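Local atomic coordinates of fucolectin-related protein (Streptococcus pneumoniae, PDB entry 2J22), a protein that probably binds fucose-containing carbohydrates such as blood group antigens through a calcium-containing beta-sandwich module. Residues W59-L73 with S115-S129. Numbering follows the deposited sequence.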
ATOM      1  N   TRP A  59       3.888  -8.793  -0.909  1.00 20.72           N
ATOM      2  CA  TRP A  59       3.762  -7.490  -1.514  1.00 19.02           C
ATOM      3  C   TRP A  59       2.278  -7.236  -1.859  1.00 19.16           C
ATOM      4  O   TRP A  59       1.468  -8.138  -1.870  1.00 19.65           O
ATOM      5  CB  TRP A  59       4.695  -7.360  -2.760  1.00 18.47           C
ATOM      6  CG  TRP A  59       4.441  -8.463  -3.808  1.00 21.67           C
ATOM      7  CD1 TRP A  59       5.168  -9.590  -3.989  1.00 23.92           C
ATOM      8  CD2 TRP A  59       3.402  -8.495  -4.792  1.00 22.74           C
ATOM      9  NE1 TRP A  59       4.636 -10.350  -5.010  1.00 21.07           N
ATOM     10  CE2 TRP A  59       3.545  -9.697  -5.518  1.00 24.84           C
ATOM     11  CE3 TRP A  59       2.343  -7.625  -5.134  1.00 26.27           C
ATOM     12  CZ2 TRP A  59       2.656 -10.074  -6.544  1.00 23.49           C
ATOM     13  CZ3 TRP A  59       1.460  -7.981  -6.149  1.00 25.85           C
ATOM     14  CH2 TRP A  59       1.637  -9.206  -6.864  1.00 27.65           C
ATOM     15  N   TRP A  60       1.980  -5.988  -2.156  1.00 18.72           N
ATOM     16  CA  TRP A  60       0.661  -5.526  -2.566  1.00 19.14           C
ATOM     17  C   TRP A  60       0.819  -4.419  -3.611  1.00 19.67           C
ATOM     18  O   TRP A  60       1.775  -3.622  -3.586  1.00 18.33           O
ATOM     19  CB  TRP A  60      -0.123  -5.041  -1.322  1.00 17.59           C
ATOM     20  CG  TRP A  60      -1.408  -4.295  -1.567  1.00 15.47           C
ATOM     21  CD1 TRP A  60      -2.655  -4.742  -1.276  1.00 14.45           C
ATOM     22  CD2 TRP A  60      -1.547  -2.935  -1.965  1.00 16.08           C
ATOM     23  NE1 TRP A  60      -3.567  -3.754  -1.523  1.00 19.70           N
ATOM     24  CE2 TRP A  60      -2.914  -2.630  -1.919  1.00 15.72           C
ATOM     25  CE3 TRP A  60      -0.634  -1.911  -2.313  1.00 14.81           C
ATOM     26  CZ2 TRP A  60      -3.434  -1.393  -2.319  1.00 18.19           C
ATOM     27  CZ3 TRP A  60      -1.132  -0.652  -2.667  1.00 17.75           C
ATOM     28  CH2 TRP A  60      -2.531  -0.411  -2.685  1.00 19.86           C
ATOM     29  N   GLU A  61      -0.114  -4.361  -4.552  1.00 21.57           N
ATOM     30  CA  GLU A  61       0.005  -3.428  -5.665  1.00 22.53           C
ATOM     31  C   GLU A  61      -1.322  -2.820  -6.063  1.00 22.74           C
ATOM     32  O   GLU A  61      -2.377  -3.492  -5.982  1.00 24.53           O
ATOM     33  CB  GLU A  61       0.489  -4.191  -6.891  1.00 22.86           C
ATOM     34  CG  GLU A  61       1.114  -3.343  -7.955  1.00 25.56           C
ATOM     35  CD  GLU A  61       1.806  -4.247  -8.911  1.00 31.15           C
ATOM     36  OE1 GLU A  61       1.096  -4.852  -9.759  1.00 31.28           O
ATOM     37  OE2 GLU A  61       3.015  -4.396  -8.745  1.00 28.59           O
ATOM     38  N   ILE A  62      -1.256  -1.575  -6.545  1.00 22.69           N
ATOM     39  CA  ILE A  62      -2.429  -0.839  -7.034  1.00 24.09           C
ATOM     40  C   ILE A  62      -2.118  -0.310  -8.440  1.00 24.69           C
ATOM     41  O   ILE A  62      -1.018   0.195  -8.693  1.00 23.26           O
ATOM     42  CB  ILE A  62      -2.826   0.298  -6.091  1.00 23.18           C
ATOM     43  CG1 ILE A  62      -4.120   0.971  -6.595  1.00 22.23           C
ATOM     44  CG2 ILE A  62      -1.638   1.304  -5.914  1.00 25.65           C
ATOM     45  CD1 ILE A  62      -4.679   2.022  -5.688  1.00 21.13           C
ATOM     46  N   ASP A  63      -3.092  -0.510  -9.348  1.00 26.78           N
ATOM     47  CA  ASP A  63      -3.024  -0.060 -10.753  1.00 28.56           C
ATOM     48  C   ASP A  63      -3.958   1.141 -10.843  1.00 28.66           C
ATOM     49  O   ASP A  63      -5.163   1.005 -10.630  1.00 28.97           O
ATOM     50  CB  ASP A  63      -3.454  -1.180 -11.723  1.00 28.40           C
ATOM     51  CG  ASP A  63      -3.247  -0.810 -13.247  1.00 32.53           C
ATOM     52  OD1 ASP A  63      -2.940   0.326 -13.613  1.00 30.94           O
ATOM     53  OD2 ASP A  63      -3.332  -1.654 -14.142  1.00 34.34           O
ATOM     54  N   LEU A  64      -3.385   2.328 -11.074  1.00 28.79           N
ATOM     55  CA  LEU A  64      -4.174   3.572 -11.171  1.00 30.36           C
ATOM     56  C   LEU A  64      -4.933   3.739 -12.513  1.00 30.66           C
ATOM     57  O   LEU A  64      -5.688   4.691 -12.654  1.00 32.13           O
ATOM     58  CB  LEU A  64      -3.299   4.803 -10.919  1.00 30.36           C
ATOM     59  CG  LEU A  64      -2.577   4.875  -9.569  1.00 29.59           C
ATOM     60  CD1 LEU A  64      -1.627   6.042  -9.607  1.00 30.42           C
ATOM     61  CD2 LEU A  64      -3.602   5.015  -8.370  1.00 30.67           C
ATOM     62  N   ALA A  65      -4.741   2.809 -13.457  1.00 31.41           N
ATOM     63  CA  ALA A  65      -5.539   2.725 -14.710  1.00 32.20           C
ATOM     64  C   ALA A  65      -5.011   3.629 -15.838  1.00 32.88           C
ATOM     65  O   ALA A  65      -5.180   3.315 -17.039  1.00 33.22           O
ATOM     66  CB  ALA A  65      -7.024   3.008 -14.463  1.00 31.47           C
ATOM     67  N   GLN A  66      -4.411   4.751 -15.452  1.00 32.81           N
ATOM     68  CA  GLN A  66      -3.551   5.526 -16.353  1.00 32.60           C
ATOM     69  C   GLN A  66      -2.549   6.303 -15.522  1.00 31.49           C
ATOM     70  O   GLN A  66      -2.714   6.412 -14.305  1.00 31.84           O
ATOM     71  CB  GLN A  66      -4.385   6.472 -17.200  1.00 32.61           C
ATOM     72  CG  GLN A  66      -5.291   7.362 -16.401  1.00 35.57           C
ATOM     73  CD  GLN A  66      -5.360   8.771 -16.972  1.00 40.45           C
ATOM     74  OE1 GLN A  66      -6.197   9.556 -16.544  1.00 41.42           O
ATOM     75  NE2 GLN A  66      -4.442   9.110 -17.894  1.00 43.47           N
ATOM     76  N   THR A  67      -1.528   6.858 -16.183  1.00 30.10           N
ATOM     77  CA  THR A  67      -0.517   7.694 -15.546  1.00 28.95           C
ATOM     78  C   THR A  67      -1.168   8.879 -14.867  1.00 30.65           C
ATOM     79  O   THR A  67      -2.083   9.512 -15.435  1.00 30.50           O
ATOM     80  CB  THR A  67       0.522   8.150 -16.601  1.00 29.40           C
ATOM     81  OG1 THR A  67       1.168   6.993 -17.148  1.00 28.88           O
ATOM     82  CG2 THR A  67       1.672   8.947 -15.973  1.00 25.63           C
ATOM     83  N   GLU A  68      -0.736   9.168 -13.629  1.00 30.25           N
ATOM     84  CA  GLU A  68      -1.317  10.281 -12.897  1.00 30.07           C
ATOM     85  C   GLU A  68      -0.168  11.047 -12.315  1.00 29.79           C
ATOM     86  O   GLU A  68       0.898  10.456 -12.085  1.00 27.22           O
ATOM     87  CB  GLU A  68      -2.312   9.847 -11.764  1.00 31.24           C
ATOM     88  CG  GLU A  68      -3.606   9.146 -12.261  1.00 33.44           C
ATOM     89  CD  GLU A  68      -4.649  10.035 -12.958  1.00 39.09           C
ATOM     90  OE1 GLU A  68      -4.543  11.280 -12.986  1.00 43.43           O
ATOM     91  OE2 GLU A  68      -5.631   9.475 -13.491  1.00 41.67           O
ATOM     92  N   GLU A  69      -0.398  12.350 -12.112  1.00 28.97           N
ATOM     93  CA  GLU A  69       0.519  13.202 -11.336  1.00 30.68           C
ATOM     94  C   GLU A  69       0.243  13.022  -9.863  1.00 29.55           C
ATOM     95  O   GLU A  69      -0.776  13.450  -9.377  1.00 30.19           O
ATOM     96  CB  GLU A  69       0.408  14.685 -11.755  1.00 29.82           C
ATOM     97  CG  GLU A  69       0.849  14.925 -13.191  1.00 35.48           C
ATOM     98  CD  GLU A  69       0.516  16.333 -13.639  1.00 43.23           C
ATOM     99  OE1 GLU A  69       1.127  17.292 -13.096  1.00 44.15           O
ATOM    100  OE2 GLU A  69      -0.404  16.464 -14.488  1.00 45.97           O
ATOM    101  N   LEU A  70       1.200  12.425  -9.154  1.00 29.81           N
ATOM    102  CA  LEU A  70       0.975  11.950  -7.810  1.00 29.46           C
ATOM    103  C   LEU A  70       1.453  12.994  -6.825  1.00 30.08           C
ATOM    104  O   LEU A  70       2.621  13.332  -6.856  1.00 29.34           O
ATOM    105  CB  LEU A  70       1.734  10.622  -7.573  1.00 28.28           C
ATOM    106  CG  LEU A  70       1.461   9.542  -8.642  1.00 28.62           C
ATOM    107  CD1 LEU A  70       2.329   8.297  -8.466  1.00 31.28           C
ATOM    108  CD2 LEU A  70      -0.019   9.198  -8.674  1.00 32.00           C
ATOM    109  N   GLU A  71       0.568  13.429  -5.919  1.00 31.00           N
ATOM    110  CA  GLU A  71       0.899  14.489  -4.952  1.00 32.38           C
ATOM    111  C   GLU A  71       1.323  13.890  -3.636  1.00 32.36           C
ATOM    112  O   GLU A  71       2.321  14.306  -3.050  1.00 32.80           O
ATOM    113  CB  GLU A  71      -0.270  15.451  -4.668  1.00 32.54           C
ATOM    114  CG  GLU A  71      -0.807  16.155  -5.886  1.00 35.84           C
ATOM    115  CD  GLU A  71       0.291  16.935  -6.577  1.00 40.95           C
ATOM    116  OE1 GLU A  71       1.075  17.603  -5.813  1.00 41.08           O
ATOM    117  OE2 GLU A  71       0.372  16.856  -7.848  1.00 34.25           O
ATOM    118  N   LYS A  72       0.558  12.897  -3.163  1.00 30.94           N
ATOM    119  CA  LYS A  72       0.769  12.400  -1.822  1.00 30.31           C
ATOM    120  C   LYS A  72       0.426  10.924  -1.832  1.00 28.62           C
ATOM    121  O   LYS A  72      -0.513  10.507  -2.555  1.00 28.17           O
ATOM    122  CB  LYS A  72      -0.163  13.176  -0.846  1.00 31.09           C
ATOM    123  CG  LYS A  72       0.133  12.997   0.693  1.00 33.23           C
ATOM    124  CD  LYS A  72      -1.078  13.551   1.440  1.00 36.80           C
ATOM    125  CE  LYS A  72      -0.785  14.712   2.357  1.00 42.72           C
ATOM    126  NZ  LYS A  72      -2.132  15.220   2.842  1.00 42.74           N
ATOM    127  N   LEU A  73       1.164  10.165  -1.034  1.00 27.52           N
ATOM    128  CA  LEU A  73       0.788   8.783  -0.686  1.00 27.75           C
ATOM    129  C   LEU A  73       0.612   8.692   0.849  1.00 27.82           C
ATOM    130  O   LEU A  73       1.495   9.146   1.607  1.00 27.38           O
ATOM    131  CB  LEU A  73       1.818   7.778  -1.217  1.00 26.40           C
ATOM    132  CG  LEU A  73       1.895   6.362  -0.669  1.00 28.77           C
ATOM    133  CD1 LEU A  73       0.691   5.588  -1.197  1.00 26.15           C
ATOM    134  CD2 LEU A  73       3.210   5.775  -1.241  1.00 33.55           C
ATOM    135  N   SER A 115       3.000   9.311   5.736  1.00 35.01           N
ATOM    136  CA  SER A 115       2.635  10.170   4.632  1.00 36.03           C
ATOM    137  C   SER A 115       3.891  10.436   3.817  1.00 36.62           C
ATOM    138  O   SER A 115       4.965  10.642   4.370  1.00 37.19           O
ATOM    139  CB  SER A 115       1.990  11.478   5.130  1.00 36.81           C
ATOM    140  OG  SER A 115       1.141  12.051   4.132  1.00 39.25           O
ATOM    141  N   ILE A 116       3.769  10.368   2.495  1.00 37.17           N
ATOM    142  CA  ILE A 116       4.891  10.655   1.610  1.00 38.32           C
ATOM    143  C   ILE A 116       4.436  11.680   0.584  1.00 38.46           C
ATOM    144  O   ILE A 116       3.433  11.457  -0.094  1.00 37.74           O
ATOM    145  CB  ILE A 116       5.329   9.382   0.894  1.00 38.54           C
ATOM    146  CG1 ILE A 116       5.669   8.268   1.900  1.00 41.04           C
ATOM    147  CG2 ILE A 116       6.468   9.683  -0.070  1.00 39.65           C
ATOM    148  CD1 ILE A 116       7.143   8.016   2.119  1.00 41.42           C
ATOM    149  N   ASP A 117       5.142  12.808   0.459  1.00 38.32           N
ATOM    150  CA  ASP A 117       4.775  13.763  -0.576  1.00 38.96           C
ATOM    151  C   ASP A 117       5.509  13.290  -1.817  1.00 38.15           C
ATOM    152  O   ASP A 117       6.600  12.767  -1.716  1.00 38.41           O
ATOM    153  CB  ASP A 117       5.154  15.217  -0.219  1.00 39.81           C
ATOM    154  CG  ASP A 117       4.165  15.874   0.764  1.00 45.14           C
ATOM    155  OD1 ASP A 117       2.944  15.562   0.766  1.00 47.92           O
ATOM    156  OD2 ASP A 117       4.530  16.756   1.589  1.00 51.58           O
ATOM    157  N   LEU A 118       4.879  13.379  -2.979  1.00 37.75           N
ATOM    158  CA  LEU A 118       5.517  12.837  -4.175  1.00 36.96           C
ATOM    159  C   LEU A 118       5.774  13.955  -5.153  1.00 36.20           C
ATOM    160  O   LEU A 118       6.295  13.727  -6.254  1.00 35.84           O
ATOM    161  CB  LEU A 118       4.637  11.742  -4.818  1.00 36.42           C
ATOM    162  CG  LEU A 118       4.620  10.425  -4.030  1.00 36.04           C
ATOM    163  CD1 LEU A 118       3.613   9.411  -4.612  1.00 37.06           C
ATOM    164  CD2 LEU A 118       6.033   9.802  -3.842  1.00 37.05           C
ATOM    165  N   LYS A 119       5.344  15.156  -4.762  1.00 35.61           N
ATOM    166  CA  LYS A 119       5.407  16.361  -5.612  1.00 35.54           C
ATOM    167  C   LYS A 119       5.101  16.217  -7.115  1.00 35.59           C
ATOM    168  O   LYS A 119       5.902  16.672  -7.942  1.00 36.43           O
ATOM    169  CB  LYS A 119       6.785  17.015  -5.460  1.00 35.28           C
ATOM    170  CG  LYS A 119       7.343  16.942  -4.067  1.00 37.28           C
ATOM    171  CD  LYS A 119       7.660  18.341  -3.595  1.00 37.35           C
ATOM    172  CE  LYS A 119       6.895  18.674  -2.359  1.00 38.92           C
ATOM    173  NZ  LYS A 119       7.850  19.413  -1.489  1.00 38.58           N
ATOM    174  N   GLY A 120       3.969  15.597  -7.485  1.00 34.47           N
ATOM    175  CA  GLY A 120       3.594  15.493  -8.893  1.00 33.33           C
ATOM    176  C   GLY A 120       4.373  14.473  -9.741  1.00 32.00           C
ATOM    177  O   GLY A 120       4.223  14.426 -10.975  1.00 31.47           O
ATOM    178  N   LEU A 121       5.202  13.642  -9.107  1.00 31.71           N
ATOM    179  CA  LEU A 121       5.713  12.427  -9.758  1.00 30.33           C
ATOM    180  C   LEU A 121       4.642  11.714 -10.640  1.00 29.94           C
ATOM    181  O   LEU A 121       3.534  11.396 -10.142  1.00 30.44           O
ATOM    182  CB  LEU A 121       6.220  11.467  -8.663  1.00 30.68           C
ATOM    183  CG  LEU A 121       6.757  10.100  -9.086  1.00 31.64           C
ATOM    184  CD1 LEU A 121       8.086  10.304  -9.858  1.00 32.56           C
ATOM    185  CD2 LEU A 121       6.898   9.186  -7.818  1.00 29.17           C
ATOM    186  N   LYS A 122       4.922  11.501 -11.941  1.00 28.13           N
ATOM    187  CA  LYS A 122       4.009  10.750 -12.814  1.00 29.17           C
ATOM    188  C   LYS A 122       4.241   9.237 -12.649  1.00 28.89           C
ATOM    189  O   LYS A 122       5.387   8.782 -12.784  1.00 27.84           O
ATOM    190  CB  LYS A 122       4.155  11.160 -14.288  1.00 30.91           C
ATOM    191  CG  LYS A 122       3.643  12.619 -14.595  1.00 32.67           C
ATOM    192  CD  LYS A 122       3.986  13.002 -16.009  1.00 35.96           C
ATOM    193  CE  LYS A 122       3.160  14.230 -16.417  1.00 41.24           C
ATOM    194  NZ  LYS A 122       3.557  15.393 -15.601  1.00 41.09           N
ATOM    195  N   GLY A 123       3.164   8.504 -12.297  1.00 27.98           N
ATOM    196  CA  GLY A 123       3.183   7.042 -12.196  1.00 27.44           C
ATOM    197  C   GLY A 123       1.826   6.419 -12.459  1.00 27.70           C
ATOM    198  O   GLY A 123       0.768   7.110 -12.342  1.00 25.43           O
ATOM    199  N   LYS A 124       1.838   5.117 -12.760  1.00 25.57           N
ATOM    200  CA  LYS A 124       0.598   4.395 -13.010  1.00 27.57           C
ATOM    201  C   LYS A 124       0.301   3.270 -12.003  1.00 26.99           C
ATOM    202  O   LYS A 124      -0.876   2.819 -11.898  1.00 27.37           O
ATOM    203  CB  LYS A 124       0.605   3.827 -14.440  1.00 27.85           C
ATOM    204  CG  LYS A 124      -0.482   2.798 -14.711  1.00 30.89           C
ATOM    205  CD  LYS A 124      -0.840   2.898 -16.132  1.00 32.11           C
ATOM    206  CE  LYS A 124      -1.586   1.711 -16.628  1.00 31.25           C
ATOM    207  NZ  LYS A 124      -2.843   1.658 -15.947  1.00 34.87           N
ATOM    208  N   LYS A 125       1.354   2.833 -11.299  1.00 26.43           N
ATOM    209  CA  LYS A 125       1.265   1.686 -10.382  1.00 25.88           C
ATOM    210  C   LYS A 125       2.132   1.893  -9.153  1.00 25.06           C
ATOM    211  O   LYS A 125       3.246   2.457  -9.249  1.00 25.19           O
ATOM    212  CB  LYS A 125       1.747   0.373 -11.047  1.00 25.08           C
ATOM    213  CG  LYS A 125       0.778  -0.233 -12.002  1.00 26.91           C
ATOM    214  CD  LYS A 125       1.284  -1.620 -12.443  1.00 32.96           C
ATOM    215  CE  LYS A 125       0.401  -2.146 -13.594  1.00 33.67           C
ATOM    216  NZ  LYS A 125       1.027  -3.366 -14.167  1.00 37.55           N
ATOM    217  N   VAL A 126       1.648   1.359  -8.021  1.00 24.81           N
ATOM    218  CA  VAL A 126       2.372   1.496  -6.758  1.00 23.38           C
ATOM    219  C   VAL A 126       2.366   0.106  -6.098  1.00 24.58           C
ATOM    220  O   VAL A 126       1.293  -0.554  -6.017  1.00 25.37           O
ATOM    221  CB  VAL A 126       1.755   2.548  -5.793  1.00 24.95           C
ATOM    222  CG1 VAL A 126       2.675   2.695  -4.515  1.00 20.31           C
ATOM    223  CG2 VAL A 126       1.575   3.964  -6.401  1.00 22.51           C
ATOM    224  N   ARG A 127       3.562  -0.342  -5.696  1.00 24.39           N
ATOM    225  CA  ARG A 127       3.808  -1.628  -5.061  1.00 24.00           C
ATOM    226  C   ARG A 127       4.382  -1.370  -3.683  1.00 23.79           C
ATOM    227  O   ARG A 127       5.270  -0.492  -3.508  1.00 25.83           O
ATOM    228  CB  ARG A 127       4.852  -2.355  -5.828  1.00 24.96           C
ATOM    229  CG  ARG A 127       5.042  -3.827  -5.448  1.00 27.45           C
ATOM    230  CD  ARG A 127       4.869  -4.633  -6.736  1.00 27.86           C
ATOM    231  NE  ARG A 127       5.581  -5.804  -6.607  1.00 30.18           N
ATOM    232  CZ  ARG A 127       5.311  -6.944  -7.214  1.00 31.16           C
ATOM    233  NH1 ARG A 127       4.312  -7.096  -8.081  1.00 29.82           N
ATOM    234  NH2 ARG A 127       6.098  -7.931  -6.935  1.00 28.28           N
ATOM    235  N   ILE A 128       3.877  -2.081  -2.685  1.00 22.34           N
ATOM    236  CA  ILE A 128       4.516  -2.009  -1.371  1.00 20.14           C
ATOM    237  C   ILE A 128       5.038  -3.452  -1.174  1.00 20.85           C
ATOM    238  O   ILE A 128       4.252  -4.388  -1.311  1.00 21.22           O
ATOM    239  CB  ILE A 128       3.457  -1.638  -0.305  1.00 19.77           C
ATOM    240  CG1 ILE A 128       2.956  -0.188  -0.479  1.00 20.23           C
ATOM    241  CG2 ILE A 128       4.080  -1.864   1.106  1.00 20.00           C
ATOM    242  CD1 ILE A 128       1.795   0.189   0.423  1.00 17.69           C
ATOM    243  N   SER A 129       6.326  -3.651  -0.870  1.00 21.10           N
ATOM    244  CA  SER A 129       6.922  -4.994  -0.818  1.00 22.64           C
ATOM    245  C   SER A 129       7.829  -5.079   0.386  1.00 23.96           C
ATOM    246  O   SER A 129       8.803  -4.266   0.499  1.00 22.88           O
ATOM    247  CB  SER A 129       7.752  -5.280  -2.112  1.00 25.15           C
ATOM    248  OG  SER A 129       8.165  -6.658  -2.242  1.00 25.00           O
TER
HETATM  249  O   HOH W   1       3.718  16.514  -2.882  1.00 44.95           O
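Strand 59-64 runs antiparallel to strand 125-129 at 169°, their axes 4.6 Å apart; beyond the corners at 65-66 and 124, strand 67-73 pairs antiparallel with 121-123 and 115-118. The two segments, running in opposite directions, both cross between the two sheets of the galactose-binding-like beta-sandwich. Trp-60 and Ile-128 exchange two backbone hydrogen bonds, as do Ile-62 and Val-126. On the face carrying Trp-60, Ile-62 CG2 packs against Val-126 CB at 3.6 Å. Ile-128 and Leu-73, from the two sheets, both touch Val-142.

On the other face of strand 59-64, the Arg-127 guanidinium lies flat over the Trp-59 ring, planes 13° apart. Trp-59 CG lies between its backbone N and carbonyl carbon (chi1 56°), which puts the indole against Arg-127. Arg-127 CZ sits 3.7 Å from the centroid of the Trp-59 six-membered ring, a cation-pi contact. Glu-61 meets the guanidinium at its edge in a salt bridge, though the position of OE2 is less sure; its OE1 pairs with Arg-22.

A type I' turn, Leu-118 to Leu-121, joins strands 113-118 and 121-123. At the corner, Asp-63 OD1 forms a salt bridge with Lys-124 NZ at 2.7 Å, using its syn lone pair, and accepts Ala-65 N from above the carboxylate plane at 3.1 Å, closing an Asx turn.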